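Local coordinates for protein Hcp1 family type VI secretion system effector (Yersinia pestis, PDB 3V4H) that probably serves as an Hcp-type component of a type VI secretion system, a family whose ring-shaped hexamers stack into the tube that such machines expel, at residues 28-33 with 48-53; 80-85 with 147-152. One frame throughout, in Å; residues are numbered along the deposited sequence. Where two conformers were deposited one is given.

Contact 1 of 2, residues 28-33 with 48-53; sequences DMFIKI and EIQVLA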
ATOM      1  N   ASP A  28      29.933  -1.683   0.905  1.00 57.02           N
ATOM      2  CA  ASP A  28      30.301  -2.679  -0.140  1.00 56.67           C
ATOM      3  C   ASP A  28      29.958  -4.056   0.362  1.00 55.96           C
ATOM      4  O   ASP A  28      30.334  -4.466   1.497  1.00 55.43           O
ATOM      5  CB  ASP A  28      31.790  -2.650  -0.425  1.00 63.27           C
ATOM      6  CG  ASP A  28      32.156  -1.727  -1.521  1.00 69.46           C
ATOM      7  OD1 ASP A  28      31.419  -1.659  -2.534  1.00 77.05           O
ATOM      8  OD2 ASP A  28      33.215  -1.079  -1.378  1.00 73.35           O
ATOM      9  N   MET A  29      29.326  -4.817  -0.505  1.00 48.93           N
ATOM     10  CA  MET A  29      28.803  -6.118  -0.122  1.00 49.34           C
ATOM     11  C   MET A  29      29.182  -7.121  -1.189  1.00 46.98           C
ATOM     12  O   MET A  29      29.001  -6.854  -2.379  1.00 46.03           O
ATOM     13  CB  MET A  29      27.286  -6.037   0.000  1.00 51.11           C
ATOM     14  CG  MET A  29      26.785  -4.974   0.953  1.00 55.19           C
ATOM     15  SD  MET A  29      24.996  -5.006   1.090  1.00 60.93           S
ATOM     16  CE  MET A  29      24.503  -3.848  -0.177  1.00 53.52           C
ATOM     17  N   PHE A  30      29.666  -8.289  -0.785  1.00 46.87           N
ATOM     18  CA  PHE A  30      30.095  -9.296  -1.757  1.00 46.89           C
ATOM     19  C   PHE A  30      29.580 -10.643  -1.385  1.00 46.11           C
ATOM     20  O   PHE A  30      29.513 -10.966  -0.206  1.00 48.77           O
ATOM     21  CB  PHE A  30      31.614  -9.375  -1.803  1.00 47.69           C
ATOM     22  CG  PHE A  30      32.260  -8.065  -2.123  1.00 48.01           C
ATOM     23  CD1 PHE A  30      32.331  -7.623  -3.416  1.00 48.67           C
ATOM     24  CD2 PHE A  30      32.750  -7.256  -1.117  1.00 49.49           C
ATOM     25  CE1 PHE A  30      32.904  -6.397  -3.719  1.00 49.90           C
ATOM     26  CE2 PHE A  30      33.318  -6.027  -1.408  1.00 49.00           C
ATOM     27  CZ  PHE A  30      33.398  -5.603  -2.716  1.00 49.82           C
ATOM     28  N   ILE A  31      29.290 -11.458  -2.372  1.00 46.76           N
ATOM     29  CA  ILE A  31      29.025 -12.869  -2.096  1.00 49.61           C
ATOM     30  C   ILE A  31      29.883 -13.738  -3.020  1.00 50.84           C
ATOM     31  O   ILE A  31      29.977 -13.500  -4.238  1.00 50.83           O
ATOM     32  CB  ILE A  31      27.507 -13.155  -2.113  1.00 49.60           C
ATOM     33  CG1 ILE A  31      27.202 -14.445  -1.350  1.00 52.73           C
ATOM     34  CG2 ILE A  31      26.970 -13.170  -3.522  1.00 52.01           C
ATOM     35  CD1 ILE A  31      25.786 -14.617  -0.846  1.00 50.97           C
ATOM     36  N   LYS A  32      30.549 -14.726  -2.442  1.00 52.98           N
ATOM     37  CA  LYS A  32      31.420 -15.642  -3.191  1.00 55.21           C
ATOM     38  C   LYS A  32      30.775 -17.018  -3.138  1.00 56.03           C
ATOM     39  O   LYS A  32      30.604 -17.566  -2.061  1.00 53.90           O
ATOM     40  CB  LYS A  32      32.802 -15.698  -2.543  1.00 58.73           C
ATOM     41  CG  LYS A  32      33.765 -16.684  -3.216  1.00 63.08           C
ATOM     42  CD  LYS A  32      34.448 -17.587  -2.227  1.00 69.20           C
ATOM     43  CE  LYS A  32      35.849 -17.120  -1.886  1.00 73.63           C
ATOM     44  NZ  LYS A  32      36.862 -17.773  -2.770  1.00 77.44           N
ATOM     45  N   ILE A  33      30.387 -17.549  -4.285  1.00 56.94           N
ATOM     46  CA  ILE A  33      29.608 -18.788  -4.334  1.00 60.06           C
ATOM     47  C   ILE A  33      30.417 -19.883  -5.053  1.00 62.71           C
ATOM     48  O   ILE A  33      30.845 -19.693  -6.194  1.00 61.52           O
ATOM     49  CB  ILE A  33      28.329 -18.594  -5.129  1.00 58.40           C
ATOM     50  CG1 ILE A  33      27.408 -17.630  -4.413  1.00 57.17           C
ATOM     51  CG2 ILE A  33      27.653 -19.934  -5.388  1.00 60.13           C
ATOM     52  CD1 ILE A  33      26.165 -17.302  -5.193  1.00 57.05           C
ATOM     53  N   GLU A  48      33.995 -12.214  -7.581  1.00 59.17           N
ATOM     54  CA  GLU A  48      32.865 -12.532  -6.757  1.00 57.38           C
ATOM     55  C   GLU A  48      31.661 -11.695  -7.225  1.00 55.42           C
ATOM     56  O   GLU A  48      31.760 -10.877  -8.168  1.00 52.68           O
ATOM     57  CB  GLU A  48      33.194 -12.238  -5.305  1.00 55.87           C
ATOM     58  CG  GLU A  48      34.356 -13.079  -4.778  1.00 59.23           C
ATOM     59  CD  GLU A  48      34.707 -12.793  -3.333  1.00 58.13           C
ATOM     60  OE1 GLU A  48      33.851 -12.274  -2.571  1.00 57.83           O
ATOM     61  OE2 GLU A  48      35.840 -13.126  -2.963  1.00 58.67           O
ATOM     62  N   ILE A  49      30.532 -11.897  -6.559  1.00 54.36           N
ATOM     63  CA  ILE A  49      29.286 -11.200  -6.923  1.00 54.10           C
ATOM     64  C   ILE A  49      29.053  -9.987  -6.034  1.00 52.92           C
ATOM     65  O   ILE A  49      29.004 -10.099  -4.810  1.00 51.39           O
ATOM     66  CB  ILE A  49      28.064 -12.144  -6.854  1.00 53.88           C
ATOM     67  CG1 ILE A  49      28.259 -13.333  -7.795  1.00 57.55           C
ATOM     68  CG2 ILE A  49      26.804 -11.393  -7.272  1.00 50.38           C
ATOM     69  CD1 ILE A  49      27.568 -14.635  -7.403  1.00 55.61           C
ATOM     70  N   GLN A  50      28.887  -8.821  -6.639  1.00 52.02           N
ATOM     71  CA  GLN A  50      28.511  -7.619  -5.877  1.00 53.04           C
ATOM     72  C   GLN A  50      27.040  -7.639  -5.503  1.00 49.92           C
ATOM     73  O   GLN A  50      26.169  -7.819  -6.364  1.00 50.67           O
ATOM     74  CB  GLN A  50      28.807  -6.346  -6.678  1.00 57.11           C
ATOM     75  CG  GLN A  50      30.236  -6.359  -7.143  1.00 66.01           C
ATOM     76  CD  GLN A  50      30.905  -5.008  -7.140  1.00 72.10           C
ATOM     77  OE1 GLN A  50      32.076  -4.904  -6.783  1.00 71.98           O
ATOM     78  NE2 GLN A  50      30.169  -3.964  -7.551  1.00 78.14           N
ATOM     79  N   VAL A  51      26.755  -7.407  -4.228  1.00 47.19           N
ATOM     80  CA  VAL A  51      25.397  -7.500  -3.712  1.00 45.44           C
ATOM     81  C   VAL A  51      24.831  -6.090  -3.557  1.00 44.51           C
ATOM     82  O   VAL A  51      25.497  -5.174  -3.050  1.00 45.48           O
ATOM     83  CB  VAL A  51      25.359  -8.247  -2.383  1.00 44.83           C
ATOM     84  CG1 VAL A  51      23.977  -8.246  -1.771  1.00 45.08           C
ATOM     85  CG2 VAL A  51      25.790  -9.698  -2.614  1.00 47.46           C
ATOM     86  N   LEU A  52      23.576  -5.958  -3.957  1.00 42.51           N
ATOM     87  CA  LEU A  52      22.823  -4.705  -3.883  1.00 42.27           C
ATOM     88  C   LEU A  52      21.945  -4.673  -2.649  1.00 40.78           C
ATOM     89  O   LEU A  52      21.676  -3.625  -2.114  1.00 36.89           O
ATOM     90  CB  LEU A  52      21.927  -4.620  -5.147  1.00 45.64           C
ATOM     91  CG  LEU A  52      22.651  -4.580  -6.521  1.00 47.31           C
ATOM     92  CD1 LEU A  52      21.663  -4.507  -7.691  1.00 44.38           C
ATOM     93  CD2 LEU A  52      23.638  -3.420  -6.570  1.00 50.76           C
ATOM     94  N   ALA A  53      21.470  -5.825  -2.165  1.00 36.01           N
ATOM     95  CA  ALA A  53      20.572  -5.799  -1.012  1.00 37.52           C
ATOM     96  C   ALA A  53      20.455  -7.243  -0.543  1.00 37.95           C
ATOM     97  O   ALA A  53      20.838  -8.138  -1.318  1.00 37.15           O
ATOM     98  CB  ALA A  53      19.162  -5.268  -1.455  1.00 38.32           C
TER
HETATM   99  O   HOH W   1      27.929  -3.897  -2.883  1.00 53.46           O
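Met-29 and Val-51, Phe-30 and Gln-50, and Ile-31 and Ile-49 face each other across two antiparallel stretches, and three backbone hydrogen bonds fix this register. Ile-31 and Ile-49 form a hydrogen-bonded pair: Ile-31 N donates a hydrogen bond to Ile-49 O (2.8 Å), and Ile-49 N donates one back to Ile-31 O. The third bond, from Val-51 N to Met-29 O, is straight at hydrogen (175°), but its donor stands 48° out of the carbonyl plane. Beyond it the chains part, and a water bridges the gap, accepting from Met-29 N and donating to Val-51 O at 2.8 Å.

Apolar contacts gather on the face of Ile-31 and Ile-49. Ile-31 CG2 touches both Ile-49 CB (3.7 Å) and Val-51 CG2 (3.8 Å); with CG1 anti to the backbone N (chi1 -159°), it is this methyl branch that turns to the partner strand. Farther along, the CD1 methyls of Ile-33 and Ile-49 meet at 3.7 Å. Phe-82 and Phe-151 of the second sheet also touch Ile-31.

The other face carries Phe-30 together with the polar side chains of Gln-50, Lys-32 and Glu-48. Gln-50 OE1 approaches Phe-30 CE1 at the ring edge (3.5 Å) while hydrogen-bonded to Ser-40, and the amide and ring planes are steeply inclined. Glu-48 lays its extended chain across the aliphatic part of Lys-32, its CD 3.6 Å from Lys-32 CB; its OE1 is bound by His-45, whose ring stacks on Phe-30.

Short antiparallel pairing of this kind, with strand 29-33 bonded on its other side to strand 103-111, places 49-50 at the margin, within this chain, of one sheet of the Hcp beta-barrel fold.

Contact 2 of 2, residues 80-85 with 147-152; sequences FCFAHY and EEIRFS
Strands 80-85 and 147-152 are the central pair of a four-stranded antiparallel sheet in the Hcp fold, lying between 53-59 and 128-138. The axes of these short segments approach to 4.5 Å, and six backbone hydrogen bonds join Phe-80 with Phe-151, Phe-82 with Ile-149 and His-84 with Glu-147. Ile-149 N to Phe-82 O is short, at 2.6 Å, and nearly linear.

These three pairs put their side chains on one face. Phe-80 CB sits over a face of the Phe-151 ring, 3.9 Å from its centroid, with the ring planes inclined by 35°. Phe-151 and Phe-82 meet edge to edge, CE2 to CE2 at 4.0 Å. Ile-149 CB covers a face of the Phe-82 ring and its CG2 lies 3.6 Å from Phe-82 CE2. A chi1 of 72° sets the Phe-82 ring between its own backbone N and carbonyl carbon, bringing it alongside Ile-149.

At the end of this face His-84 NE2 donates to Glu-147 OE2 (2.8 Å), approaching its anti side but 32° out of the carboxylate plane. Asp-87 binds His-84 ND1 and Ser-90 also binds Glu-147 OE2.

On the opposite face Arg-150 grips Glu-148 OE1 side-on through NE (2.6 Å) and NH2, with OE1 close to the guanidinium plane.

The chemistry thus divides by face: aromatic and aliphatic packing ends in a buried His-carboxylate bond, where carboxylates at NE2 (Glu-147) and ND1 (Asp-87) fix the His-84 ring in rotation and would probably favour its protonation, whereas the Arg-150 salt bridge joins alternate residues of one strand.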
ATOM      1  N   PHE A  80      18.456 -17.457   2.940  1.00 49.82           N
ATOM      2  CA  PHE A  80      19.204 -16.173   2.768  1.00 46.44           C
ATOM      3  C   PHE A  80      18.766 -15.676   1.420  1.00 48.12           C
ATOM      4  O   PHE A  80      18.526 -16.489   0.526  1.00 48.92           O
ATOM      5  CB  PHE A  80      20.722 -16.385   2.806  1.00 46.27           C
ATOM      6  CG  PHE A  80      21.528 -15.099   2.895  1.00 48.50           C
ATOM      7  CD1 PHE A  80      21.729 -14.455   4.106  1.00 46.45           C
ATOM      8  CD2 PHE A  80      22.071 -14.558   1.763  1.00 48.80           C
ATOM      9  CE1 PHE A  80      22.490 -13.316   4.164  1.00 48.34           C
ATOM     10  CE2 PHE A  80      22.828 -13.409   1.827  1.00 48.64           C
ATOM     11  CZ  PHE A  80      23.005 -12.777   3.016  1.00 44.90           C
ATOM     12  N   CYS A  81      18.602 -14.341   1.322  0.50 45.96           N
ATOM     13  CA  CYS A  81      18.135 -13.608   0.150  0.50 46.68           C
ATOM     14  C   CYS A  81      19.179 -12.558  -0.209  0.50 43.40           C
ATOM     15  O   CYS A  81      19.749 -11.913   0.702  0.50 41.37           O
ATOM     16  CB  CYS A  81      16.827 -12.838   0.462  0.50 47.04           C
ATOM     17  SG  CYS A  81      15.320 -13.862   0.561  0.50 50.80           S
ATOM     18  N   PHE A  82      19.488 -12.440  -1.501  1.00 42.64           N
ATOM     19  CA  PHE A  82      20.245 -11.277  -2.008  1.00 43.54           C
ATOM     20  C   PHE A  82      19.829 -10.955  -3.420  1.00 45.54           C
ATOM     21  O   PHE A  82      19.281 -11.820  -4.127  1.00 45.52           O
ATOM     22  CB  PHE A  82      21.760 -11.477  -1.940  1.00 43.56           C
ATOM     23  CG  PHE A  82      22.315 -12.432  -2.918  1.00 43.83           C
ATOM     24  CD1 PHE A  82      22.848 -11.984  -4.121  1.00 45.78           C
ATOM     25  CD2 PHE A  82      22.395 -13.788  -2.624  1.00 46.28           C
ATOM     26  CE1 PHE A  82      23.380 -12.877  -5.047  1.00 46.00           C
ATOM     27  CE2 PHE A  82      22.897 -14.690  -3.541  1.00 47.85           C
ATOM     28  CZ  PHE A  82      23.394 -14.239  -4.756  1.00 49.43           C
ATOM     29  N   ALA A  83      20.122  -9.714  -3.791  1.00 40.76           N
ATOM     30  CA  ALA A  83      19.947  -9.117  -5.097  1.00 42.62           C
ATOM     31  C   ALA A  83      21.291  -8.736  -5.717  1.00 42.91           C
ATOM     32  O   ALA A  83      22.189  -8.184  -5.034  1.00 45.31           O
ATOM     33  CB  ALA A  83      19.115  -7.821  -4.959  1.00 40.90           C
ATOM     34  N   HIS A  84      21.427  -8.940  -7.024  1.00 45.31           N
ATOM     35  CA  HIS A  84      22.573  -8.418  -7.806  1.00 45.56           C
ATOM     36  C   HIS A  84      22.107  -8.043  -9.196  1.00 47.92           C
ATOM     37  O   HIS A  84      21.017  -8.405  -9.598  1.00 47.86           O
ATOM     38  CB  HIS A  84      23.717  -9.476  -7.871  1.00 45.56           C
ATOM     39  CG  HIS A  84      23.378 -10.704  -8.693  1.00 48.55           C
ATOM     40  ND1 HIS A  84      24.134 -11.117  -9.732  1.00 47.36           N
ATOM     41  CD2 HIS A  84      22.278 -11.554  -8.651  1.00 49.88           C
ATOM     42  CE1 HIS A  84      23.536 -12.176 -10.305  1.00 52.06           C
ATOM     43  NE2 HIS A  84      22.419 -12.450  -9.635  1.00 49.19           N
ATOM     44  N   TYR A  85      22.912  -7.284  -9.942  1.00 48.72           N
ATOM     45  CA  TYR A  85      22.649  -7.105 -11.359  1.00 49.87           C
ATOM     46  C   TYR A  85      22.786  -8.417 -12.102  1.00 51.09           C
ATOM     47  O   TYR A  85      23.538  -9.312 -11.674  1.00 47.46           O
ATOM     48  CB  TYR A  85      23.617  -6.091 -11.937  1.00 52.01           C
ATOM     49  CG  TYR A  85      23.356  -4.705 -11.413  1.00 52.43           C
ATOM     50  CD1 TYR A  85      22.096  -4.131 -11.541  1.00 52.45           C
ATOM     51  CD2 TYR A  85      24.354  -3.986 -10.772  1.00 54.09           C
ATOM     52  CE1 TYR A  85      21.822  -2.866 -11.043  1.00 54.68           C
ATOM     53  CE2 TYR A  85      24.113  -2.697 -10.304  1.00 58.59           C
ATOM     54  CZ  TYR A  85      22.846  -2.147 -10.432  1.00 56.60           C
ATOM     55  OH  TYR A  85      22.599  -0.877  -9.951  1.00 63.10           O
ATOM     56  N   GLU A 147      18.308  -9.213 -10.209  1.00 49.49           N
ATOM     57  CA  GLU A 147      17.799 -10.507  -9.891  1.00 49.60           C
ATOM     58  C   GLU A 147      17.972 -10.772  -8.372  1.00 48.72           C
ATOM     59  O   GLU A 147      18.966 -10.417  -7.770  1.00 48.15           O
ATOM     60  CB  GLU A 147      18.634 -11.471 -10.752  1.00 51.34           C
ATOM     61  CG  GLU A 147      18.636 -12.908 -10.400  1.00 53.68           C
ATOM     62  CD  GLU A 147      19.466 -13.717 -11.422  1.00 59.85           C
ATOM     63  OE1 GLU A 147      18.927 -13.964 -12.524  1.00 58.79           O
ATOM     64  OE2 GLU A 147      20.648 -14.073 -11.122  1.00 61.90           O
ATOM     65  N   GLU A 148      16.941 -11.308  -7.773  1.00 48.84           N
ATOM     66  CA  GLU A 148      16.950 -11.694  -6.416  1.00 52.07           C
ATOM     67  C   GLU A 148      17.167 -13.203  -6.386  1.00 54.12           C
ATOM     68  O   GLU A 148      16.536 -13.961  -7.149  1.00 56.35           O
ATOM     69  CB  GLU A 148      15.633 -11.323  -5.757  1.00 54.77           C
ATOM     70  CG  GLU A 148      15.399 -12.096  -4.479  1.00 61.19           C
ATOM     71  CD  GLU A 148      14.122 -11.725  -3.769  1.00 69.05           C
ATOM     72  OE1 GLU A 148      13.451 -12.707  -3.317  1.00 67.38           O
ATOM     73  OE2 GLU A 148      13.819 -10.480  -3.660  1.00 65.68           O
ATOM     74  N   ILE A 149      18.044 -13.625  -5.479  1.00 53.08           N
ATOM     75  CA  ILE A 149      18.381 -15.035  -5.250  1.00 52.73           C
ATOM     76  C   ILE A 149      18.143 -15.321  -3.764  1.00 53.72           C
ATOM     77  O   ILE A 149      18.514 -14.485  -2.902  1.00 47.65           O
ATOM     78  CB  ILE A 149      19.822 -15.316  -5.690  1.00 55.63           C
ATOM     79  CG1 ILE A 149      19.885 -15.303  -7.223  1.00 61.42           C
ATOM     80  CG2 ILE A 149      20.298 -16.671  -5.165  1.00 55.64           C
ATOM     81  CD1 ILE A 149      21.137 -14.670  -7.767  1.00 68.24           C
ATOM     82  N   ARG A 150      17.391 -16.397  -3.513  1.00 47.79           N
ATOM     83  CA  ARG A 150      17.222 -17.018  -2.214  1.00 53.66           C
ATOM     84  C   ARG A 150      17.846 -18.400  -2.191  1.00 51.24           C
ATOM     85  O   ARG A 150      17.828 -19.094  -3.206  1.00 54.67           O
ATOM     86  CB  ARG A 150      15.755 -17.211  -1.919  1.00 55.28           C
ATOM     87  CG  ARG A 150      15.020 -15.916  -2.075  1.00 59.76           C
ATOM     88  CD  ARG A 150      13.664 -15.931  -1.432  1.00 66.91           C
ATOM     89  NE  ARG A 150      13.025 -14.638  -1.662  1.00 75.15           N
ATOM     90  CZ  ARG A 150      11.815 -14.315  -1.233  1.00 79.60           C
ATOM     91  NH1 ARG A 150      11.088 -15.190  -0.543  1.00 82.18           N
ATOM     92  NH2 ARG A 150      11.334 -13.108  -1.497  1.00 82.50           N
ATOM     93  N   PHE A 151      18.402 -18.801  -1.054  1.00 51.24           N
ATOM     94  CA  PHE A 151      19.012 -20.146  -0.946  1.00 54.21           C
ATOM     95  C   PHE A 151      18.885 -20.813   0.410  1.00 53.80           C
ATOM     96  O   PHE A 151      18.748 -20.155   1.452  1.00 55.03           O
ATOM     97  CB  PHE A 151      20.470 -20.161  -1.437  1.00 53.65           C
ATOM     98  CG  PHE A 151      21.438 -19.267  -0.663  1.00 51.38           C
ATOM     99  CD1 PHE A 151      21.941 -19.646   0.562  1.00 52.51           C
ATOM    100  CD2 PHE A 151      21.922 -18.113  -1.228  1.00 50.41           C
ATOM    101  CE1 PHE A 151      22.878 -18.876   1.226  1.00 48.74           C
ATOM    102  CE2 PHE A 151      22.853 -17.321  -0.567  1.00 49.45           C
ATOM    103  CZ  PHE A 151      23.342 -17.723   0.656  1.00 50.02           C
ATOM    104  N   SER A 152      18.840 -22.137   0.342  1.00 58.81           N
ATOM    105  CA  SER A 152      18.849 -23.058   1.481  1.00 58.38           C
ATOM    106  C   SER A 152      20.234 -23.243   2.024  1.00 59.99           C
ATOM    107  O   SER A 152      21.175 -23.066   1.272  1.00 64.12           O
ATOM    108  CB  SER A 152      18.482 -24.447   0.979  1.00 59.98           C
ATOM    109  OG  SER A 152      17.240 -24.744   1.487  1.00 61.82           O
TER

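How the contacts relate
Along the chain both segments of contact 1 precede those of contact 2; their centres lie about 10 Å apart. They belong to different sheets, 28-33 with 48-53 to the six-stranded one and 80-85 with 147-152 to the four-stranded one. The segment 48-53 connects them: after pairing with 29-33 it passes into strand 53-59, which borders 76-85. At this passage Leu-52 N lies 2.8 Å from Ala-83 O and Ala-53 O 3.0 Å from Ala-83 N, both probable hydrogen bonds. The two sheets are joined through the backbone at this side, consistent with the barrel of Hcp proteins, and Ala-53 also pairs with a strand of a second subunit, carrying the sheet across the interface.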